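Long-range contact in purine nucleoside phosphorylase YlmD (Geobacillus stearothermophilus, PDB 6T1B), which phosphorolyses adenosine, inosine and S-methyl-5'-thioadenosine to the free base and a ribose 1-phosphate, and also deaminates adenosine: residues P182-V187 and C243-E248. Residues are numbered along the deposited sequence; the frame is centred on the assembly and turned at random. Where two conformers were deposited one is given.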
loop_
_atom_site.group_PDB
_atom_site.type_symbol
_atom_site.label_atom_id
_atom_site.label_comp_id
_atom_site.label_asym_id
_atom_site.label_seq_id
_atom_site.Cartn_x
_atom_site.Cartn_y
_atom_site.Cartn_z
ATOM N N PRO A 182 -9.056 6.783 -11.785
ATOM C CA PRO A 182 -9.766 6.481 -13.031
ATOM C C PRO A 182 -9.537 7.538 -14.075
ATOM O O PRO A 182 -9.765 7.282 -15.266
ATOM C CB PRO A 182 -11.234 6.420 -12.599
ATOM C CG PRO A 182 -11.299 7.244 -11.341
ATOM C CD PRO A 182 -9.964 7.076 -10.665
ATOM N N CYS A 183 -9.113 8.735 -13.650
ATOM C CA CYS A 183 -8.629 9.755 -14.572
ATOM C C CYS A 183 -7.580 9.219 -15.538
ATOM O O CYS A 183 -7.494 9.693 -16.677
ATOM C CB CYS A 183 -8.022 10.908 -13.758
ATOM S SG CYS A 183 -7.137 10.417 -12.222
ATOM N N CYS A 184 -6.773 8.243 -15.096
ATOM C CA CYS A 184 -5.610 7.787 -15.840
ATOM C C CYS A 184 -5.536 6.281 -16.069
ATOM O O CYS A 184 -4.635 5.838 -16.781
ATOM C CB CYS A 184 -4.318 8.185 -15.089
ATOM S SG CYS A 184 -4.094 9.964 -14.785
ATOM N N TYR A 185 -6.413 5.480 -15.471
ATOM C CA TYR A 185 -6.302 4.025 -15.528
ATOM C C TYR A 185 -7.472 3.474 -16.331
ATOM O O TYR A 185 -8.607 3.434 -15.836
ATOM C CB TYR A 185 -6.304 3.438 -14.120
ATOM C CG TYR A 185 -5.917 1.975 -14.020
ATOM C CD1 TYR A 185 -5.107 1.362 -14.968
ATOM C CD2 TYR A 185 -6.361 1.209 -12.950
ATOM C CE1 TYR A 185 -4.756 0.017 -14.847
ATOM C CE2 TYR A 185 -6.014 -0.118 -12.818
ATOM C CZ TYR A 185 -5.217 -0.710 -13.768
ATOM O OH TYR A 185 -4.880 -2.041 -13.644
ATOM N N THR A 186 -7.200 3.048 -17.555
ATOM C CA THR A 186 -8.199 2.469 -18.443
ATOM C C THR A 186 -7.872 0.999 -18.650
ATOM O O THR A 186 -6.730 0.653 -18.962
ATOM C CB THR A 186 -8.219 3.198 -19.789
ATOM O OG1 THR A 186 -8.597 4.569 -19.579
ATOM C CG2 THR A 186 -9.216 2.541 -20.748
ATOM N N VAL A 187 -8.877 0.142 -18.478
ATOM C CA VAL A 187 -8.723 -1.306 -18.557
ATOM C C VAL A 187 -9.789 -1.867 -19.494
ATOM O O VAL A 187 -10.682 -1.154 -19.966
ATOM C CB VAL A 187 -8.793 -1.983 -17.180
ATOM C CG1 VAL A 187 -7.762 -1.364 -16.249
ATOM C CG2 VAL A 187 -10.209 -1.876 -16.596
ATOM N N CYS A 243 -3.720 11.068 -6.977
ATOM C CA CYS A 243 -3.452 10.152 -8.082
ATOM C C CYS A 243 -1.953 10.151 -8.363
ATOM O O CYS A 243 -1.369 11.213 -8.609
ATOM C CB CYS A 243 -4.179 10.608 -9.359
ATOM S SG CYS A 243 -3.805 9.605 -10.817
ATOM N N THR A 244 -1.351 8.951 -8.367
ATOM C CA THR A 244 0.079 8.804 -8.626
ATOM C C THR A 244 0.444 9.214 -10.045
ATOM O O THR A 244 1.526 9.760 -10.268
ATOM C CB THR A 244 0.521 7.356 -8.378
ATOM O OG1 THR A 244 -0.385 6.450 -9.029
ATOM C CG2 THR A 244 0.502 7.049 -6.934
ATOM N N SER A 245 -0.427 8.905 -11.016
ATOM C CA SER A 245 -0.138 9.320 -12.377
ATOM C C SER A 245 -0.240 10.833 -12.522
ATOM O O SER A 245 0.615 11.430 -13.177
ATOM C CB SER A 245 -1.032 8.597 -13.393
ATOM O OG SER A 245 -0.949 9.206 -14.677
ATOM N N CYS A 246 -1.246 11.461 -11.921
ATOM C CA CYS A 246 -1.471 12.883 -12.104
ATOM C C CYS A 246 -0.414 13.733 -11.421
ATOM O O CYS A 246 0.006 14.754 -11.956
ATOM C CB CYS A 246 -2.832 13.258 -11.517
ATOM S SG CYS A 246 -4.256 12.847 -12.587
ATOM N N GLU A 247 -0.031 13.349 -10.201
ATOM C CA GLU A 247 0.867 14.154 -9.368
ATOM C C GLU A 247 2.306 13.751 -9.668
ATOM O O GLU A 247 3.013 13.170 -8.845
ATOM C CB GLU A 247 0.465 14.019 -7.902
ATOM C CG GLU A 247 -0.952 14.567 -7.671
ATOM C CD GLU A 247 -1.510 14.480 -6.245
ATOM O OE1 GLU A 247 -0.754 14.497 -5.244
ATOM O OE2 GLU A 247 -2.759 14.423 -6.126
ATOM N N GLU A 248 2.727 14.097 -10.895
ATOM C CA GLU A 248 4.032 13.696 -11.396
ATOM C C GLU A 248 5.182 14.303 -10.613
ATOM O O GLU A 248 6.300 13.778 -10.661
ATOM C CB GLU A 248 4.207 14.028 -12.869
ATOM C CG GLU A 248 5.611 13.701 -13.374
ATOM C CD GLU A 248 5.725 13.703 -14.886
ATOM O OE1 GLU A 248 4.951 14.440 -15.532
ATOM O OE2 GLU A 248 6.590 12.963 -15.424
#
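No flat group takes part between Cys-183 and Cys-184 and the facing Cys-243 and Cys-246; the ring of Tyr-185 leads away from 243-248 and has Val-187 CG1 3.5 Å above one face, displaced toward the rim. The contact is made mainly by four sulfurs, all ligands of a single zinc ion, and Ser-245 CB packs against Cys-184 SG. Cys-183 SG lies 3.7 Å from Cys-243 SG, and Cys-184 SG lies 3.6 Å from Cys-246 SG. Cys-184 SG and Cys-243 SG are 4.0 Å apart, a spacing consistent with the edges of a tetrahedron. With its SG anti to the backbone N (chi1 176°), Cys-243 also accepts the amide of Cys-246, N to SG 3.3 Å at 155°, a bond that, with Glu-247 N to Cys-243 O, helps close the turn and probably tempers the thiolate's charge. Replacing Cys-243 by an alanine would probably leave the zinc with three thiolates and the Cys-246 amide without its sulfur acceptor. Asp-125 holds Thr-244 OG1, and Arg-256 binds the carbonyl of Ser-245. A pair of adjacent cysteines and a CxxC turn thus build a Cys4 zinc site, the second and probably structural metal of YlmD, distinct from the catalytic zinc.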